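Long-range contacts in Sts-2 protein (Mus musculus, PDB 3D4I), which has acid-dependent phosphatase activity in its 2H-phosphatase domain and probably keeps activated receptors, such as T-cell receptors, at the cell surface: residues F126-K130 and L166-Y172; S8-I12 and F238-R243; I72-R76 and H106-E110. One frame throughout, in Å; residues are numbered along the deposited sequence.

Interaction 1 (F126-K130 and L166-Y172)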
ATOM      1  N   PHE A 126       4.429 -23.281   9.440  1.00 19.43           N
ATOM      2  CA  PHE A 126       3.385 -22.525  10.116  1.00 19.14           C
ATOM      3  C   PHE A 126       3.947 -21.852  11.374  1.00 19.30           C
ATOM      4  O   PHE A 126       5.042 -22.195  11.843  1.00 18.79           O
ATOM      5  CB  PHE A 126       2.210 -23.439  10.467  1.00 19.68           C
ATOM      6  CG  PHE A 126       1.028 -22.716  11.063  1.00 18.97           C
ATOM      7  CD1 PHE A 126       0.303 -21.792  10.314  1.00 20.51           C
ATOM      8  CD2 PHE A 126       0.630 -22.984  12.359  1.00 19.80           C
ATOM      9  CE1 PHE A 126      -0.787 -21.126  10.861  1.00 20.64           C
ATOM     10  CE2 PHE A 126      -0.460 -22.335  12.921  1.00 19.21           C
ATOM     11  CZ  PHE A 126      -1.184 -21.409  12.157  1.00 19.95           C
ATOM     12  N   GLU A 127       3.206 -20.883  11.907  1.00 18.73           N
ATOM     13  CA  GLU A 127       3.565 -20.209  13.149  1.00 19.82           C
ATOM     14  C   GLU A 127       3.716 -21.197  14.309  1.00 20.21           C
ATOM     15  O   GLU A 127       3.099 -22.263  14.305  1.00 20.59           O
ATOM     16  CB  GLU A 127       2.469 -19.157  13.465  1.00 20.11           C
ATOM     17  CG  GLU A 127       2.689 -18.297  14.704  1.00 20.57           C
ATOM     18  CD  GLU A 127       3.905 -17.405  14.573  1.00 19.73           C
ATOM     19  OE1 GLU A 127       5.002 -17.878  14.892  1.00 19.81           O
ATOM     20  OE2 GLU A 127       3.758 -16.232  14.144  1.00 22.01           O
ATOM     21  N   TRP A 128       4.552 -20.863  15.290  1.00 20.52           N
ATOM     22  CA  TRP A 128       4.608 -21.610  16.551  1.00 20.63           C
ATOM     23  C   TRP A 128       3.210 -21.672  17.157  1.00 21.13           C
ATOM     24  O   TRP A 128       2.577 -20.630  17.319  1.00 20.08           O
ATOM     25  CB  TRP A 128       5.575 -20.911  17.519  1.00 20.49           C
ATOM     26  CG  TRP A 128       5.813 -21.604  18.874  1.00 19.43           C
ATOM     27  CD1 TRP A 128       5.554 -22.900  19.204  1.00 20.93           C
ATOM     28  CD2 TRP A 128       6.441 -21.020  20.017  1.00 20.74           C
ATOM     29  NE1 TRP A 128       5.945 -23.151  20.503  1.00 19.37           N
ATOM     30  CE2 TRP A 128       6.502 -22.013  21.020  1.00 21.29           C
ATOM     31  CE3 TRP A 128       6.948 -19.739  20.299  1.00 21.20           C
ATOM     32  CZ2 TRP A 128       7.023 -21.759  22.299  1.00 22.13           C
ATOM     33  CZ3 TRP A 128       7.487 -19.497  21.582  1.00 21.48           C
ATOM     34  CH2 TRP A 128       7.519 -20.497  22.549  1.00 20.97           C
ATOM     35  N   MET A 129       2.738 -22.883  17.501  1.00 21.59           N
ATOM     36  CA  MET A 129       1.340 -23.094  17.952  1.00 22.56           C
ATOM     37  C   MET A 129       1.003 -22.364  19.236  1.00 23.20           C
ATOM     38  O   MET A 129      -0.155 -22.055  19.491  1.00 23.89           O
ATOM     39  CB  MET A 129       1.026 -24.596  18.107  1.00 23.07           C
ATOM     40  CG  MET A 129       1.110 -25.383  16.794  1.00 23.62           C
ATOM     41  SD  MET A 129      -0.237 -24.946  15.671  1.00 26.96           S
ATOM     42  CE  MET A 129      -1.615 -25.688  16.584  1.00 28.12           C
ATOM     43  N   LYS A 130       2.030 -22.110  20.041  1.00 24.12           N
ATOM     44  CA  LYS A 130       1.949 -21.270  21.229  1.00 24.35           C
ATOM     45  C   LYS A 130       1.259 -19.936  20.946  1.00 24.11           C
ATOM     46  O   LYS A 130       0.588 -19.401  21.823  1.00 23.86           O
ATOM     47  CB  LYS A 130       3.371 -20.993  21.733  1.00 25.00           C
ATOM     48  CG  LYS A 130       3.496 -20.078  22.959  1.00 26.68           C
ATOM     49  CD  LYS A 130       3.121 -20.803  24.227  1.00 30.10           C
ATOM     50  CE  LYS A 130       4.217 -21.753  24.677  1.00 30.80           C
ATOM     51  NZ  LYS A 130       3.807 -22.484  25.923  1.00 33.65           N
ATOM     52  N   LEU A 166       0.572 -30.919  13.432  1.00 27.31           N
ATOM     53  CA  LEU A 166       0.845 -29.748  14.260  1.00 27.43           C
ATOM     54  C   LEU A 166       0.198 -29.896  15.632  1.00 28.55           C
ATOM     55  O   LEU A 166      -1.015 -30.118  15.736  1.00 28.57           O
ATOM     56  CB  LEU A 166       0.343 -28.464  13.585  1.00 26.99           C
ATOM     57  CG  LEU A 166       1.238 -27.808  12.529  1.00 25.87           C
ATOM     58  CD1 LEU A 166       0.459 -26.785  11.703  1.00 24.54           C
ATOM     59  CD2 LEU A 166       2.454 -27.157  13.167  1.00 24.68           C
ATOM     60  N   MET A 167       1.014 -29.772  16.674  1.00 29.24           N
ATOM     61  CA  MET A 167       0.558 -29.992  18.042  1.00 31.12           C
ATOM     62  C   MET A 167       0.280 -28.679  18.759  1.00 30.82           C
ATOM     63  O   MET A 167       1.173 -27.850  18.885  1.00 30.62           O
ATOM     64  CB  MET A 167       1.589 -30.806  18.832  1.00 32.09           C
ATOM     65  CG  MET A 167       1.798 -32.235  18.335  1.00 35.02           C
ATOM     66  SD  MET A 167       0.237 -33.137  18.344  1.00 43.24           S
ATOM     67  CE  MET A 167       0.648 -34.556  17.308  1.00 38.97           C
ATOM     68  N   PRO A 168      -0.954 -28.497  19.267  1.00 30.95           N
ATOM     69  CA  PRO A 168      -1.281 -27.253  19.967  1.00 31.04           C
ATOM     70  C   PRO A 168      -0.348 -26.942  21.148  1.00 30.39           C
ATOM     71  O   PRO A 168      -0.138 -25.769  21.474  1.00 30.21           O
ATOM     72  CB  PRO A 168      -2.705 -27.500  20.463  1.00 31.26           C
ATOM     73  CG  PRO A 168      -3.251 -28.478  19.495  1.00 31.67           C
ATOM     74  CD  PRO A 168      -2.107 -29.408  19.226  1.00 31.39           C
ATOM     75  N   ALA A 169       0.194 -27.984  21.779  1.00 29.44           N
ATOM     76  CA  ALA A 169       1.088 -27.800  22.927  1.00 28.02           C
ATOM     77  C   ALA A 169       2.589 -27.860  22.577  1.00 27.29           C
ATOM     78  O   ALA A 169       3.431 -27.971  23.479  1.00 26.47           O
ATOM     79  CB  ALA A 169       0.744 -28.809  24.042  1.00 28.86           C
ATOM     80  N   GLU A 170       2.946 -27.774  21.291  1.00 25.84           N
ATOM     81  CA  GLU A 170       4.366 -27.855  20.943  1.00 24.36           C
ATOM     82  C   GLU A 170       5.154 -26.812  21.726  1.00 23.68           C
ATOM     83  O   GLU A 170       4.753 -25.653  21.824  1.00 23.54           O
ATOM     84  CB  GLU A 170       4.647 -27.769  19.430  1.00 25.21           C
ATOM     85  CG  GLU A 170       4.103 -26.531  18.757  1.00 24.27           C
ATOM     86  CD  GLU A 170       4.693 -26.249  17.375  1.00 23.77           C
ATOM     87  OE1 GLU A 170       5.321 -27.127  16.732  1.00 22.54           O
ATOM     88  OE2 GLU A 170       4.476 -25.118  16.919  1.00 20.24           O
ATOM     89  N   SER A 171       6.254 -27.257  22.316  1.00 23.12           N
ATOM     90  CA  SER A 171       7.160 -26.381  23.040  1.00 23.46           C
ATOM     91  C   SER A 171       8.004 -25.616  22.040  1.00 23.57           C
ATOM     92  O   SER A 171       7.984 -25.919  20.843  1.00 23.36           O
ATOM     93  CB  SER A 171       8.079 -27.203  23.930  1.00 23.78           C
ATOM     94  OG  SER A 171       8.903 -28.048  23.131  1.00 22.70           O
ATOM     95  N   TYR A 172       8.762 -24.641  22.536  1.00 24.03           N
ATOM     96  CA  TYR A 172       9.719 -23.920  21.699  1.00 23.99           C
ATOM     97  C   TYR A 172      10.722 -24.880  21.067  1.00 24.23           C
ATOM     98  O   TYR A 172      10.962 -24.812  19.858  1.00 23.47           O
ATOM     99  CB  TYR A 172      10.425 -22.804  22.479  1.00 23.50           C
ATOM    100  CG  TYR A 172      11.523 -22.110  21.705  1.00 23.17           C
ATOM    101  CD1 TYR A 172      11.224 -21.246  20.647  1.00 23.11           C
ATOM    102  CD2 TYR A 172      12.865 -22.318  22.028  1.00 22.67           C
ATOM    103  CE1 TYR A 172      12.243 -20.610  19.927  1.00 22.67           C
ATOM    104  CE2 TYR A 172      13.890 -21.687  21.303  1.00 23.26           C
ATOM    105  CZ  TYR A 172      13.573 -20.841  20.269  1.00 22.05           C
ATOM    106  OH  TYR A 172      14.586 -20.220  19.578  1.00 22.49           O
TER
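Glu170 is held by two consecutive residues of 126-130, Trp128 at its backbone carbonyl and Met129 at its carboxylate. Trp128 NE1 donates to Glu170 O over 3.1 Å, coming from above the carbonyl plane, with the oxygen slightly tilted from the indole plane. The second bond is straighter: Met129 N reaches the anti lone pair of Glu170 OE2 at 2.9 Å, with an N-H...O angle of 167°. With CG of Glu170 between the backbone N and the carbonyl carbon (chi1 56°) and the chain extended beyond it, the carboxylate is carried across to Met129 N.

The indole is covered on both faces, by CB of Lys130 over the centre of one and by Tyr172 on the other. Tyr172 presents its edge in a tilted T-shaped pair, ring centroids 5.6 Å apart and planes at 63°, while its CB touches Trp128 CZ2 at 3.6 Å; its hydroxyl is bonded to the carbonyl of Arg219. Met129, bent at both chi2 and chi3, curls along the turn from Met167 to Glu170: SD lies 4.1 Å from Leu166 CB, and CE rests 3.7 Å from Pro168 CA. Leu166 CD1 in turn meets Phe126 CD2 at 3.9 Å, the side chains crossing at about a right angle. An alanine in place of Trp128 has no indole N-H, would probably leave Glu170 O without this donor, and is likely to open a gap between Lys130 and Tyr172.

Arg178 of helix 172-187 adds a salt bridge to Glu170 OE2 and also bonds the carbonyls of Phe126 and Glu127. This buried carboxylate oxygen therefore has both a backbone N-H and a guanidinium as partners, which would favour the ionised form; the same acid joins two irregular loops of the histidine phosphatase domain.

Interaction 2 (S8-I12 and F238-R243); sequences SRRGI and FCEENR
The Phe238 ring lies obliquely against the backbone of Gly11 and Ile12, with CE1 3.9 Å from Gly11 CA and CD1 3.3 Å from Ile12 O. Of the guanidinium groups, that of Arg243 meets Arg10 CD at its edge, near its own plane, and is joined to Glu241 by a salt bridge of 2.6 Å between NH2 and OE1. The Arg9 group lies oblique to Asn242, its NH1 3.6 Å from Asn242 CB, at the end of a chain extended from CG to NE that passes Glu241 O.

Ile12 and Cys239 form an antiparallel hydrogen-bonded pair, Ile12 N to Cys239 O and Cys239 N to Ile12 O, each 2.9 Å, and Glu241 N donates to Arg10 O. In this last pair a water stands in for the second bond, accepting from Arg10 N and donating to Glu241 O at 2.7 Å.

The contact is the antiparallel join of a mixed sheet whose strands 119-121, 89-94, 196-201 and 11-16 run parallel. Gly11 bonds Gly195 and Thr197 on the far side, while 236-241 passes on to 248-251. Ile12 packs on Met183 and Ile187 of helix 172-187, and Arg10 NH1 bonds the carbonyl of Ile187.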
ATOM      1  N   SER A   8      26.509 -19.386 -10.234  1.00 35.95           N
ATOM      2  CA  SER A   8      25.310 -18.918  -9.534  1.00 35.04           C
ATOM      3  C   SER A   8      25.097 -19.742  -8.272  1.00 33.78           C
ATOM      4  O   SER A   8      25.514 -20.905  -8.204  1.00 33.44           O
ATOM      5  CB  SER A   8      24.083 -18.972 -10.456  1.00 35.25           C
ATOM      6  OG  SER A   8      24.018 -20.226 -11.105  1.00 35.98           O
ATOM      7  N   ARG A   9      24.462 -19.136  -7.265  1.00 32.23           N
ATOM      8  CA  ARG A   9      24.302 -19.796  -5.971  1.00 30.63           C
ATOM      9  C   ARG A   9      22.835 -19.973  -5.651  1.00 29.11           C
ATOM     10  O   ARG A   9      22.023 -19.065  -5.882  1.00 28.71           O
ATOM     11  CB  ARG A   9      24.982 -18.987  -4.863  1.00 31.16           C
ATOM     12  CG  ARG A   9      26.501 -19.082  -4.895  1.00 33.75           C
ATOM     13  CD  ARG A   9      27.163 -18.031  -4.017  1.00 37.98           C
ATOM     14  NE  ARG A   9      28.620 -18.100  -4.176  1.00 41.82           N
ATOM     15  CZ  ARG A   9      29.482 -18.460  -3.220  1.00 43.09           C
ATOM     16  NH1 ARG A   9      29.058 -18.757  -1.998  1.00 42.43           N
ATOM     17  NH2 ARG A   9      30.784 -18.497  -3.486  1.00 43.29           N
ATOM     18  N   ARG A  10      22.509 -21.154  -5.146  1.00 26.64           N
ATOM     19  CA  ARG A  10      21.193 -21.441  -4.615  1.00 25.71           C
ATOM     20  C   ARG A  10      20.823 -20.452  -3.500  1.00 23.89           C
ATOM     21  O   ARG A  10      21.627 -20.184  -2.600  1.00 22.57           O
ATOM     22  CB  ARG A  10      21.164 -22.864  -4.069  1.00 26.14           C
ATOM     23  CG  ARG A  10      19.797 -23.460  -4.130  1.00 28.68           C
ATOM     24  CD  ARG A  10      19.760 -24.835  -3.586  1.00 32.69           C
ATOM     25  NE  ARG A  10      18.366 -25.246  -3.500  1.00 34.28           N
ATOM     26  CZ  ARG A  10      17.940 -26.378  -2.950  1.00 34.10           C
ATOM     27  NH1 ARG A  10      18.803 -27.227  -2.411  1.00 29.88           N
ATOM     28  NH2 ARG A  10      16.630 -26.640  -2.933  1.00 35.04           N
ATOM     29  N   GLY A  11      19.590 -19.948  -3.530  1.00 22.71           N
ATOM     30  CA  GLY A  11      19.135 -19.009  -2.499  1.00 21.13           C
ATOM     31  C   GLY A  11      17.856 -19.446  -1.806  1.00 20.51           C
ATOM     32  O   GLY A  11      17.013 -20.134  -2.404  1.00 20.26           O
ATOM     33  N   ILE A  12      17.720 -19.048  -0.543  1.00 19.97           N
ATOM     34  CA  ILE A  12      16.492 -19.251   0.234  1.00 18.82           C
ATOM     35  C   ILE A  12      16.109 -17.873   0.788  1.00 18.89           C
ATOM     36  O   ILE A  12      16.894 -17.254   1.500  1.00 18.85           O
ATOM     37  CB  ILE A  12      16.694 -20.250   1.385  1.00 20.33           C
ATOM     38  CG1 ILE A  12      16.689 -21.696   0.857  1.00 19.30           C
ATOM     39  CG2 ILE A  12      15.604 -20.073   2.497  1.00 18.87           C
ATOM     40  CD1 ILE A  12      15.299 -22.260   0.693  1.00 23.42           C
ATOM     41  N   PHE A 238      17.700 -13.514   3.781  1.00 20.03           N
ATOM     42  CA  PHE A 238      18.185 -14.222   2.585  1.00 19.88           C
ATOM     43  C   PHE A 238      19.440 -15.054   2.913  1.00 20.77           C
ATOM     44  O   PHE A 238      20.413 -14.522   3.491  1.00 21.25           O
ATOM     45  CB  PHE A 238      18.495 -13.193   1.488  1.00 19.01           C
ATOM     46  CG  PHE A 238      18.792 -13.786   0.137  1.00 19.65           C
ATOM     47  CD1 PHE A 238      17.994 -14.792  -0.398  1.00 20.57           C
ATOM     48  CD2 PHE A 238      19.849 -13.294  -0.627  1.00 20.20           C
ATOM     49  CE1 PHE A 238      18.255 -15.340  -1.658  1.00 21.93           C
ATOM     50  CE2 PHE A 238      20.121 -13.816  -1.901  1.00 21.95           C
ATOM     51  CZ  PHE A 238      19.318 -14.847  -2.417  1.00 23.00           C
ATOM     52  N   CYS A 239      19.424 -16.338   2.557  1.00 21.03           N
ATOM     53  CA  CYS A 239      20.638 -17.187   2.701  1.00 22.11           C
ATOM     54  C   CYS A 239      21.050 -17.731   1.358  1.00 21.75           C
ATOM     55  O   CYS A 239      20.180 -18.110   0.577  1.00 20.26           O
ATOM     56  CB  CYS A 239      20.378 -18.347   3.644  1.00 22.55           C
ATOM     57  SG  CYS A 239      19.943 -17.810   5.291  1.00 27.07           S
ATOM     58  N   GLU A 240      22.364 -17.758   1.077  1.00 21.65           N
ATOM     59  CA  GLU A 240      22.876 -18.402  -0.136  1.00 22.24           C
ATOM     60  C   GLU A 240      23.820 -19.557   0.182  1.00 22.26           C
ATOM     61  O   GLU A 240      24.574 -19.490   1.146  1.00 20.63           O
ATOM     62  CB  GLU A 240      23.616 -17.408  -1.016  1.00 23.37           C
ATOM     63  CG  GLU A 240      22.720 -16.419  -1.722  1.00 24.80           C
ATOM     64  CD  GLU A 240      23.485 -15.566  -2.694  1.00 27.76           C
ATOM     65  OE1 GLU A 240      24.650 -15.250  -2.404  1.00 28.33           O
ATOM     66  OE2 GLU A 240      22.922 -15.208  -3.751  1.00 30.61           O
ATOM     67  N   GLU A 241      23.762 -20.584  -0.657  1.00 22.80           N
ATOM     68  CA  GLU A 241      24.584 -21.786  -0.507  1.00 23.89           C
ATOM     69  C   GLU A 241      25.848 -21.723  -1.361  1.00 24.52           C
ATOM     70  O   GLU A 241      25.786 -21.446  -2.562  1.00 24.04           O
ATOM     71  CB  GLU A 241      23.770 -23.022  -0.893  1.00 23.40           C
ATOM     72  CG  GLU A 241      24.451 -24.372  -0.587  1.00 24.89           C
ATOM     73  CD  GLU A 241      23.816 -25.505  -1.357  1.00 27.52           C
ATOM     74  OE1 GLU A 241      23.564 -25.320  -2.565  1.00 28.32           O
ATOM     75  OE2 GLU A 241      23.572 -26.580  -0.768  1.00 29.96           O
ATOM     76  N   ASN A 242      26.997 -21.966  -0.725  1.00 25.96           N
ATOM     77  CA  ASN A 242      28.230 -22.277  -1.460  1.00 28.12           C
ATOM     78  C   ASN A 242      28.166 -23.746  -1.908  1.00 28.88           C
ATOM     79  O   ASN A 242      28.140 -24.644  -1.069  1.00 28.53           O
ATOM     80  CB  ASN A 242      29.452 -22.024  -0.551  1.00 28.30           C
ATOM     81  CG  ASN A 242      30.786 -22.258  -1.256  1.00 30.77           C
ATOM     82  OD1 ASN A 242      30.923 -23.159  -2.087  1.00 34.08           O
ATOM     83  ND2 ASN A 242      31.785 -21.456  -0.908  1.00 32.69           N
ATOM     84  N   ARG A 243      28.128 -23.976  -3.219  1.00 30.89           N
ATOM     85  CA  ARG A 243      27.987 -25.335  -3.786  1.00 33.04           C
ATOM     86  C   ARG A 243      29.225 -26.218  -3.561  1.00 33.61           C
ATOM     87  O   ARG A 243      29.120 -27.460  -3.559  1.00 33.70           O
ATOM     88  CB  ARG A 243      27.600 -25.265  -5.272  1.00 33.99           C
ATOM     89  CG  ARG A 243      27.794 -26.548  -6.131  1.00 37.06           C
ATOM     90  CD  ARG A 243      26.742 -27.664  -5.915  1.00 41.50           C
ATOM     91  NE  ARG A 243      25.373 -27.161  -5.782  1.00 45.84           N
ATOM     92  CZ  ARG A 243      24.624 -27.268  -4.684  1.00 47.75           C
ATOM     93  NH1 ARG A 243      25.084 -27.892  -3.599  1.00 49.44           N
ATOM     94  NH2 ARG A 243      23.393 -26.767  -4.680  1.00 48.65           N
TER
HETATM   95  O   HOH W   1      27.289 -18.466   0.199  1.00 35.78           O
HETATM   96  O   HOH W   2      24.816 -23.007  -4.595  1.00 33.41           O

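Interaction 3 (I72-R76 and H106-E110); sequences IFQAR and HILEE
Ile72 lays its CG2 methyl over one face of the His106 imidazole, a CH-pi contact 3.7 Å from the ring centroid. The same methyl also rests on a face of the Arg76 guanidinium, which stands almost perpendicular to the imidazole, the planes 88° apart. Arg76 gets there by an extended chain, its CG anti to the carbonyl carbon (chi1 -66°), which runs beside His106 and brushes His106 CB with CG at 3.8 Å.

One water lies at the edge of both flat groups. It accepts from Arg76 NE at 2.6 Å, bonds His106 ND1 at 3.0 Å and donates to Glu109 OE1, so it links an arginine and a glutamate whose charges stay beyond salt-bridge range. Nearer the backbones, Ala75 CB abuts His106 CB at 3.7 Å; the axes of the two short segments come within 8.7 Å, an approach to which the small Ala75 probably contributes. Glu110, bent at chi2, tucks CG against Arg76 O at 3.2 Å.

The segments run in the same general direction, crossing at -45°, within helices 69-85 and 98-111, which strand 89-94 connects. Ile107 extends the packing to Leu82, whereas Phe73 turns away to stack on Phe73 of the second subunit.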
ATOM      1  N   ILE A  72      -1.936  -6.592   0.652  1.00 13.61           N
ATOM      2  CA  ILE A  72      -1.919  -6.971  -0.772  1.00 13.95           C
ATOM      3  C   ILE A  72      -0.994  -6.056  -1.554  1.00 13.86           C
ATOM      4  O   ILE A  72      -0.218  -6.534  -2.380  1.00 13.83           O
ATOM      5  CB  ILE A  72      -3.352  -6.935  -1.400  1.00 13.58           C
ATOM      6  CG1 ILE A  72      -4.246  -8.010  -0.754  1.00 12.71           C
ATOM      7  CG2 ILE A  72      -3.287  -7.126  -2.924  1.00 14.74           C
ATOM      8  CD1 ILE A  72      -5.793  -7.783  -0.991  1.00 15.09           C
ATOM      9  N   PHE A  73      -1.112  -4.740  -1.333  1.00 12.86           N
ATOM     10  CA  PHE A  73      -0.188  -3.768  -1.930  1.00 13.64           C
ATOM     11  C   PHE A  73       1.281  -4.090  -1.581  1.00 13.39           C
ATOM     12  O   PHE A  73       2.131  -4.080  -2.475  1.00 12.60           O
ATOM     13  CB  PHE A  73      -0.576  -2.317  -1.546  1.00 14.53           C
ATOM     14  CG  PHE A  73       0.612  -1.406  -1.259  1.00 16.09           C
ATOM     15  CD1 PHE A  73       1.375  -0.866  -2.310  1.00 14.25           C
ATOM     16  CD2 PHE A  73       0.952  -1.086   0.053  1.00 17.13           C
ATOM     17  CE1 PHE A  73       2.469  -0.024  -2.038  1.00 15.19           C
ATOM     18  CE2 PHE A  73       2.059  -0.225   0.339  1.00 15.75           C
ATOM     19  CZ  PHE A  73       2.812   0.286  -0.723  1.00 13.92           C
ATOM     20  N   GLN A  74       1.577  -4.377  -0.301  1.00 13.02           N
ATOM     21  CA  GLN A  74       2.951  -4.672   0.101  1.00 13.23           C
ATOM     22  C   GLN A  74       3.488  -5.909  -0.629  1.00 13.55           C
ATOM     23  O   GLN A  74       4.607  -5.896  -1.121  1.00 13.20           O
ATOM     24  CB  GLN A  74       3.058  -4.857   1.619  1.00 13.16           C
ATOM     25  CG  GLN A  74       2.610  -3.608   2.414  1.00 12.90           C
ATOM     26  CD  GLN A  74       2.347  -3.941   3.865  1.00 12.58           C
ATOM     27  OE1 GLN A  74       2.021  -5.077   4.200  1.00 12.87           O
ATOM     28  NE2 GLN A  74       2.508  -2.961   4.728  1.00 12.22           N
ATOM     29  N   ALA A  75       2.668  -6.954  -0.716  1.00 12.87           N
ATOM     30  CA  ALA A  75       3.060  -8.209  -1.355  1.00 13.20           C
ATOM     31  C   ALA A  75       3.326  -8.010  -2.843  1.00 14.31           C
ATOM     32  O   ALA A  75       4.355  -8.464  -3.369  1.00 13.39           O
ATOM     33  CB  ALA A  75       1.955  -9.292  -1.133  1.00 12.52           C
ATOM     34  N   ARG A  76       2.431  -7.286  -3.507  1.00 14.56           N
ATOM     35  CA  ARG A  76       2.606  -6.977  -4.924  1.00 16.01           C
ATOM     36  C   ARG A  76       3.835  -6.105  -5.198  1.00 15.74           C
ATOM     37  O   ARG A  76       4.554  -6.304  -6.203  1.00 16.59           O
ATOM     38  CB  ARG A  76       1.326  -6.349  -5.509  1.00 16.75           C
ATOM     39  CG  ARG A  76       0.079  -7.292  -5.572  1.00 16.26           C
ATOM     40  CD  ARG A  76      -1.104  -6.592  -6.307  1.00 19.32           C
ATOM     41  NE  ARG A  76      -2.236  -7.500  -6.601  1.00 25.39           N
ATOM     42  CZ  ARG A  76      -3.531  -7.155  -6.636  1.00 29.56           C
ATOM     43  NH1 ARG A  76      -3.931  -5.913  -6.362  1.00 28.96           N
ATOM     44  NH2 ARG A  76      -4.445  -8.074  -6.956  1.00 31.21           N
ATOM     45  N   HIS A 106       0.342 -13.174  -4.535  1.00 17.22           N
ATOM     46  CA  HIS A 106       0.535 -11.803  -5.051  1.00 18.45           C
ATOM     47  C   HIS A 106       1.974 -11.559  -5.533  1.00 17.99           C
ATOM     48  O   HIS A 106       2.201 -10.957  -6.585  1.00 18.92           O
ATOM     49  CB  HIS A 106       0.095 -10.776  -3.992  1.00 18.40           C
ATOM     50  CG  HIS A 106      -1.385 -10.743  -3.773  1.00 19.73           C
ATOM     51  ND1 HIS A 106      -2.284 -10.477  -4.786  1.00 21.15           N
ATOM     52  CD2 HIS A 106      -2.126 -10.934  -2.652  1.00 20.03           C
ATOM     53  CE1 HIS A 106      -3.514 -10.516  -4.300  1.00 22.36           C
ATOM     54  NE2 HIS A 106      -3.444 -10.802  -3.009  1.00 22.70           N
ATOM     55  N   ILE A 107       2.947 -12.071  -4.791  1.00 17.44           N
ATOM     56  CA  ILE A 107       4.341 -12.032  -5.250  1.00 17.25           C
ATOM     57  C   ILE A 107       4.500 -12.731  -6.618  1.00 17.99           C
ATOM     58  O   ILE A 107       5.072 -12.153  -7.545  1.00 18.03           O
ATOM     59  CB  ILE A 107       5.301 -12.657  -4.200  1.00 16.86           C
ATOM     60  CG1 ILE A 107       5.360 -11.795  -2.935  1.00 17.93           C
ATOM     61  CG2 ILE A 107       6.707 -12.864  -4.774  1.00 15.80           C
ATOM     62  CD1 ILE A 107       6.090 -12.471  -1.777  1.00 17.11           C
ATOM     63  N   LEU A 108       3.995 -13.963  -6.734  1.00 18.13           N
ATOM     64  CA  LEU A 108       4.073 -14.720  -7.985  1.00 19.76           C
ATOM     65  C   LEU A 108       3.379 -14.044  -9.170  1.00 21.09           C
ATOM     66  O   LEU A 108       3.868 -14.122 -10.297  1.00 20.72           O
ATOM     67  CB  LEU A 108       3.508 -16.126  -7.798  1.00 20.68           C
ATOM     68  CG  LEU A 108       4.400 -17.174  -7.112  1.00 21.55           C
ATOM     69  CD1 LEU A 108       3.511 -18.305  -6.641  1.00 24.41           C
ATOM     70  CD2 LEU A 108       5.478 -17.701  -8.074  1.00 23.86           C
ATOM     71  N   GLU A 109       2.231 -13.408  -8.923  1.00 22.26           N
ATOM     72  CA  GLU A 109       1.502 -12.694  -9.970  1.00 23.36           C
ATOM     73  C   GLU A 109       2.341 -11.545 -10.524  1.00 23.23           C
ATOM     74  O   GLU A 109       2.452 -11.376 -11.752  1.00 22.45           O
ATOM     75  CB  GLU A 109       0.128 -12.246  -9.474  1.00 24.35           C
ATOM     76  CG  GLU A 109      -0.921 -13.344  -9.576  1.00 26.15           C
ATOM     77  CD  GLU A 109      -2.232 -13.006  -8.859  1.00 27.49           C
ATOM     78  OE1 GLU A 109      -2.426 -11.846  -8.418  1.00 33.77           O
ATOM     79  OE2 GLU A 109      -3.072 -13.919  -8.734  1.00 34.46           O
ATOM     80  N   GLU A 110       3.013 -10.819  -9.638  1.00 22.24           N
ATOM     81  CA  GLU A 110       3.873  -9.712 -10.062  1.00 23.09           C
ATOM     82  C   GLU A 110       5.185 -10.171 -10.677  1.00 23.48           C
ATOM     83  O   GLU A 110       5.783  -9.446 -11.477  1.00 23.31           O
ATOM     84  CB  GLU A 110       4.156  -8.761  -8.910  1.00 23.43           C
ATOM     85  CG  GLU A 110       2.949  -7.949  -8.454  1.00 24.41           C
ATOM     86  CD  GLU A 110       2.411  -7.018  -9.511  1.00 28.04           C
ATOM     87  OE1 GLU A 110       3.208  -6.446 -10.310  1.00 28.91           O
ATOM     88  OE2 GLU A 110       1.172  -6.886  -9.551  1.00 28.68           O
TER
HETATM   89  O   HOH W   3      -1.413  -9.749  -7.553  1.00 39.65           O

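Overall arrangement
The three contacts lie well apart in one phosphatase domain: interactions 1 and 2 have centres 29 Å apart, 1 and 3 28 Å, 2 and 3 23 Å, and none touches another. Interaction 2 pairs strands near the two ends of the chain, and the loop it closes encloses the others, interaction 3 first and interaction 1 after it. Helix 172-187 connects interactions 1 and 2, beginning at Tyr172 and meeting strand 11-16 near its other end. Interactions 1 and 3 lie on opposite sides of the chain's centre; the former joins loops, the latter two helices beside the dimer contact. Strand pairing brings distant parts of the chain into one sheet, while loops and helices meet elsewhere.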